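Local coordinates for ABC-type transport system, sugar-family extracellular solute-binding protein (Peptoclostridium difficile 630, PDB 6HNI) that binds tyrosine between its two lobes, probably as the extracellular lipoprotein receptor of an ABC importer, and has adhesive properties, at residues Asn51-Gly56 with Ile272-Ser277; Lys85-Ala90 with Glu267-Ile272. The protein carries 1 engineered substitution. All blocks are in the same frame, centred on the assembly; numbering follows the deposited sequence. Where two conformers were deposited one is given.

Interaction 1. Residues Asn51-Gly56 with Ile272-Ser277; sequences NGFKDG and ILNGES
Phe53 meets Leu273 with a face of its ring and Asn274 with an edge where two Schellman-ended helices, 35-50 and 258-273, come to an end near each other on one lobe of this Periplas_BP-type fold. The two ends are built alike. Gly52 and Gly275 both have positive phi, a backbone shape that suits glycine, and each turns its chain out of the helix; Gly275 N returns a 3.0 Å hydrogen bond to Ile272 O, and Phe53 N and Gly52 N reach back to Leu48 O and Glu49 O.

The apolar part is one methyl on one ring face. Leu273 CD1 sits over the Phe53 ring near its rim, 4.2 Å from CE1. With CG anti to the carbonyl carbon (chi1 -69°), Phe53 swings its ring across to helix 258-273, where Val270 touches it too, while Leu48 of helix 35-50 packs against both Phe53 and Leu273. A large flat side chain suits this partly exposed seam because it can cover several aliphatic neighbours at once.

The polar part is an edge contact, and no hydrogen bond crosses. Asn274, at home in an exposed helix end, tilts its amide 48° from the ring plane and brings OD1 to the ring's edge, in plane, 3.9 Å from Phe53 CZ.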
loop_
_atom_site.group_PDB
_atom_site.type_symbol
_atom_site.label_atom_id
_atom_site.label_comp_id
_atom_site.label_asym_id
_atom_site.label_seq_id
_atom_site.Cartn_x
_atom_site.Cartn_y
_atom_site.Cartn_z
ATOM N N ASN A 51 22.593 -2.428 10.293
ATOM C CA ASN A 51 23.434 -1.264 10.278
ATOM C C ASN A 51 23.874 -0.788 11.673
ATOM O O ASN A 51 24.444 0.287 11.801
ATOM C CB ASN A 51 22.771 -0.162 9.483
ATOM C CG ASN A 51 22.859 -0.404 7.995
ATOM O OD1 ASN A 51 23.799 0.043 7.356
ATOM N ND2 ASN A 51 21.834 -1.051 7.415
ATOM N N GLY A 52 23.608 -1.616 12.680
ATOM C CA GLY A 52 24.072 -1.411 14.028
ATOM C C GLY A 52 23.191 -0.577 14.921
ATOM O O GLY A 52 23.637 -0.148 15.983
ATOM N N PHE A 53 21.916 -0.393 14.521
ATOM C CA PHE A 53 20.975 0.391 15.304
ATOM C C PHE A 53 19.937 -0.546 15.863
ATOM O O PHE A 53 19.117 -1.084 15.127
ATOM C CB PHE A 53 20.322 1.450 14.449
ATOM C CG PHE A 53 21.252 2.530 14.027
ATOM C CD1 PHE A 53 21.486 3.606 14.861
ATOM C CD2 PHE A 53 21.887 2.467 12.810
ATOM C CE1 PHE A 53 22.338 4.624 14.455
ATOM C CE2 PHE A 53 22.730 3.480 12.396
ATOM C CZ PHE A 53 22.940 4.563 13.206
ATOM N N LYS A 54 19.998 -0.745 17.163
ATOM C CA LYS A 54 19.273 -1.825 17.805
ATOM C C LYS A 54 18.404 -1.254 18.932
ATOM O O LYS A 54 18.899 -0.520 19.803
ATOM C CB LYS A 54 20.312 -2.851 18.286
ATOM C CG LYS A 54 19.816 -3.912 19.239
ATOM C CD LYS A 54 18.621 -4.679 18.712
ATOM C CE LYS A 54 18.283 -5.843 19.631
ATOM N NZ LYS A 54 19.239 -6.975 19.440
ATOM N N ASP A 55 17.116 -1.585 18.903
ATOM C CA ASP A 55 16.129 -1.117 19.913
ATOM C C ASP A 55 16.553 -1.605 21.290
ATOM O O ASP A 55 16.942 -2.768 21.452
ATOM C CB ASP A 55 14.715 -1.649 19.601
ATOM C CG ASP A 55 13.632 -0.999 20.465
ATOM O OD1 ASP A 55 13.777 0.181 20.866
ATOM O OD2 ASP A 55 12.597 -1.666 20.740
ATOM N N GLY A 56 16.512 -0.708 22.267
ATOM C CA GLY A 56 16.976 -1.041 23.597
ATOM C C GLY A 56 18.477 -0.856 23.772
ATOM O O GLY A 56 18.979 -1.006 24.905
ATOM N N ILE A 272 19.989 9.419 7.521
ATOM C CA ILE A 272 19.485 10.561 8.261
ATOM C C ILE A 272 20.032 10.601 9.700
ATOM O O ILE A 272 20.496 11.651 10.161
ATOM C CB ILE A 272 17.915 10.578 8.244
ATOM C CG1 ILE A 272 17.406 10.642 6.798
ATOM C CG2 ILE A 272 17.409 11.718 9.096
ATOM C CD1 ILE A 272 17.974 11.715 5.901
ATOM N N LEU A 273 20.044 9.450 10.375
ATOM C CA LEU A 273 20.588 9.363 11.726
ATOM C C LEU A 273 22.082 9.729 11.774
ATOM O O LEU A 273 22.532 10.313 12.751
ATOM C CB LEU A 273 20.326 7.981 12.326
ATOM C CG LEU A 273 18.840 7.630 12.557
ATOM C CD1 LEU A 273 18.716 6.192 12.993
ATOM C CD2 LEU A 273 18.194 8.578 13.566
ATOM N N ASN A 274 22.779 9.458 10.681
ATOM C CA ASN A 274 24.210 9.782 10.532
ATOM C C ASN A 274 24.460 11.198 9.967
ATOM O O ASN A 274 25.608 11.570 9.766
ATOM C CB ASN A 274 24.881 8.718 9.638
ATOM C CG ASN A 274 25.088 7.389 10.347
ATOM O OD1 ASN A 274 25.208 7.324 11.583
ATOM N ND2 ASN A 274 25.201 6.324 9.571
ATOM N N GLY A 275 23.400 11.995 9.770
ATOM C CA GLY A 275 23.588 13.416 9.424
ATOM C C GLY A 275 23.208 13.866 8.017
ATOM O O GLY A 275 23.363 15.053 7.693
ATOM N N GLU A 276 22.740 12.968 7.153
ATOM C CA GLU A 276 22.422 13.383 5.778
ATOM C C GLU A 276 21.124 14.186 5.764
ATOM O O GLU A 276 20.295 14.016 6.643
ATOM C CB GLU A 276 22.374 12.178 4.856
ATOM C CG GLU A 276 23.740 11.489 4.795
ATOM C CD GLU A 276 23.913 10.525 3.642
ATOM O OE1 GLU A 276 23.135 10.597 2.648
ATOM O OE2 GLU A 276 24.857 9.691 3.750
ATOM N N SER A 277 21.009 15.103 4.806
ATOM C CA SER A 277 19.854 16.021 4.682
ATOM C C SER A 277 18.650 15.302 4.034
ATOM O O SER A 277 18.731 14.869 2.892
ATOM C CB SER A 277 20.237 17.241 3.821
ATOM O OG SER A 277 19.119 17.876 3.240
#

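Interaction 2. Residues Lys85-Ala90 with Glu267-Ile272; sequences KDLIFA and EMAVKI
Leu87 sets its two methyls against Ala269 and Ile272 of helix 258-273, making the strand-to-helix packing of an alpha/beta sandwich, with strand 87-91 at the middle of the five-stranded parallel sheet. Lys85 faces elsewhere and forms a salt bridge with Asp62, and Asp86 uses OD2 to accept a hydrogen bond from Lys25 N, so the charged residues are engaged just before the strand begins while the next residue turns to the helix.

At Leu87 the strand begins. The side chain leaves with CG anti to the backbone N (chi1 170°), which carries the fork out from the sheet toward the helix. One prong, CD2, meets Ala269 CB at 3.7 Å; the other, CD1, makes a looser approach of 4.5 Å to Ile272 CG2. Ala269 and Ile272 lie three residues apart, nearly one helical turn, and so present neighbouring points on the same face. The small alanine lets the helix come near the sheet, with 8.0 Å between Leu87 CA and Ala269 CA, whereas the branched Ile272 offers CG2 to the leucine and leads its longer arm away from the strand.

Ile88 points to the other side of the sheet, as strand alternation demands. Phe89 returns to Leu87's side but stacks on Phe44 of helix 35-50, and Phe44 in turn touches Ala269. Leu109 of the adjoining strand packs on both Leu87 and Ala269.

With methyl groups alone meeting across the gap, the contact depends on close fit and exclusion of water and has no directional bond to fix it.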
loop_
_atom_site.group_PDB
_atom_site.type_symbol
_atom_site.label_atom_id
_atom_site.label_comp_id
_atom_site.label_asym_id
_atom_site.label_seq_id
_atom_site.Cartn_x
_atom_site.Cartn_y
_atom_site.Cartn_z
ATOM N N LYS A 85 11.016 13.520 18.930
ATOM C CA LYS A 85 11.649 12.385 18.306
ATOM C C LYS A 85 12.755 12.873 17.361
ATOM O O LYS A 85 12.679 13.953 16.773
ATOM C CB LYS A 85 10.664 11.591 17.468
ATOM C CG LYS A 85 9.551 10.898 18.240
ATOM C CD LYS A 85 10.008 9.977 19.354
ATOM C CE LYS A 85 8.830 9.243 19.937
ATOM N NZ LYS A 85 9.192 8.460 21.122
ATOM N N ASP A 86 13.788 12.058 17.224
ATOM C CA ASP A 86 14.832 12.349 16.250
ATOM C C ASP A 86 14.468 12.040 14.799
ATOM O O ASP A 86 14.982 12.642 13.872
ATOM C CB ASP A 86 16.093 11.567 16.656
ATOM C CG ASP A 86 16.649 11.994 18.014
ATOM O OD1 ASP A 86 17.124 13.129 18.031
ATOM O OD2 ASP A 86 16.512 11.210 19.010
ATOM N N LEU A 87 13.519 11.111 14.639
ATOM C CA LEU A 87 13.090 10.641 13.322
ATOM C C LEU A 87 11.700 10.045 13.506
ATOM O O LEU A 87 11.432 9.345 14.459
ATOM C CB LEU A 87 14.045 9.550 12.815
ATOM C CG LEU A 87 13.619 8.766 11.562
ATOM C CD1 LEU A 87 13.652 9.675 10.386
ATOM C CD2 LEU A 87 14.574 7.591 11.331
ATOM N N ILE A 88 10.853 10.319 12.502
ATOM C CA ILE A 88 9.521 9.664 12.395
ATOM C C ILE A 88 9.455 8.815 11.136
ATOM O O ILE A 88 9.847 9.286 10.083
ATOM C CB ILE A 88 8.438 10.735 12.360
ATOM C CG1 ILE A 88 8.362 11.466 13.689
ATOM C CG2 ILE A 88 7.051 10.081 12.061
ATOM C CD1 ILE A 88 7.555 12.748 13.653
ATOM N N PHE A 89 9.108 7.562 11.311
ATOM C CA PHE A 89 8.886 6.657 10.183
ATOM C C PHE A 89 7.346 6.477 10.074
ATOM O O PHE A 89 6.711 5.989 10.990
ATOM C CB PHE A 89 9.560 5.319 10.480
ATOM C CG PHE A 89 9.313 4.212 9.477
ATOM C CD1 PHE A 89 9.296 4.446 8.101
ATOM C CD2 PHE A 89 9.144 2.928 9.925
ATOM C CE1 PHE A 89 9.026 3.374 7.215
ATOM C CE2 PHE A 89 8.910 1.875 9.054
ATOM C CZ PHE A 89 8.886 2.130 7.697
ATOM N N ALA A 90 6.860 6.912 8.910
ATOM C CA ALA A 90 5.362 6.918 8.663
ATOM C C ALA A 90 5.035 5.916 7.554
ATOM O O ALA A 90 5.576 5.967 6.441
ATOM C CB ALA A 90 4.894 8.335 8.306
ATOM N N GLU A 267 17.445 1.785 5.364
ATOM C CA GLU A 267 18.778 2.254 4.917
ATOM C C GLU A 267 18.799 3.757 4.793
ATOM O O GLU A 267 19.781 4.418 5.159
ATOM C CB GLU A 267 19.193 1.636 3.609
ATOM C CG GLU A 267 19.372 0.153 3.629
ATOM C CD GLU A 267 19.976 -0.380 2.338
ATOM O OE1 GLU A 267 19.539 0.054 1.252
ATOM O OE2 GLU A 267 20.892 -1.248 2.405
ATOM N N MET A 268 17.695 4.399 4.346
ATOM C CA MET A 268 17.635 5.827 4.272
ATOM C C MET A 268 17.585 6.440 5.660
ATOM O O MET A 268 18.207 7.482 5.921
ATOM C CB MET A 268 16.354 6.230 3.484
ATOM C CG MET A 268 16.411 5.762 2.058
ATOM S SD MET A 268 14.909 5.933 1.064
ATOM C CE MET A 268 15.042 7.653 0.705
ATOM N N ALA A 269 16.949 5.761 6.614
ATOM C CA ALA A 269 16.998 6.176 8.031
ATOM C C ALA A 269 18.398 6.232 8.576
ATOM O O ALA A 269 18.727 7.143 9.343
ATOM C CB ALA A 269 16.162 5.283 8.944
ATOM N N VAL A 270 19.167 5.201 8.259
ATOM C CA VAL A 270 20.576 5.138 8.732
ATOM C C VAL A 270 21.277 6.421 8.291
ATOM O O VAL A 270 22.005 7.078 9.101
ATOM C CB VAL A 270 21.242 3.874 8.141
ATOM C CG1 VAL A 270 22.748 3.919 8.339
ATOM C CG2 VAL A 270 20.718 2.618 8.832
ATOM N N LYS A 271 21.107 6.798 7.038
ATOM C CA LYS A 271 21.690 8.026 6.502
ATOM C C LYS A 271 21.293 9.279 7.245
ATOM O O LYS A 271 22.128 10.153 7.580
ATOM C CB LYS A 271 21.472 8.186 5.009
ATOM C CG LYS A 271 21.999 7.053 4.159
ATOM C CD LYS A 271 21.679 7.291 2.700
ATOM C CE LYS A 271 22.253 6.218 1.835
ATOM N NZ LYS A 271 21.805 6.402 0.439
ATOM N N ILE A 272 19.989 9.419 7.521
ATOM C CA ILE A 272 19.485 10.561 8.261
ATOM C C ILE A 272 20.032 10.601 9.700
ATOM O O ILE A 272 20.496 11.651 10.161
ATOM C CB ILE A 272 17.915 10.578 8.244
ATOM C CG1 ILE A 272 17.406 10.642 6.798
ATOM C CG2 ILE A 272 17.409 11.718 9.096
ATOM C CD1 ILE A 272 17.974 11.715 5.901
#

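Helix 258-273 serves both contacts, and Ile272 belongs to both ranges, though its side chain touches only in interaction 2. Interaction 2 is buried, joining the helix to the five-stranded sheet of its lobe by aliphatic packing alone; interaction 1 lies on the surface, about 7 Å away between centres, where the helix ends beside the loop after helix 35-50 and an aromatic ring meets both a methyl and an amide. Val270, within the 267-272 range but turned away from the strand, packs on the loop of interaction 1: its CG2 lies 3.5 Å from Asn51 CB and its CG1 4.1 Å from Phe53 CE2. Adjacent flanks of one helix thus face sheet and loop, and a probable hydrogen bond from Glu276 N to Lys271 O (2.9 Å) ties its end together.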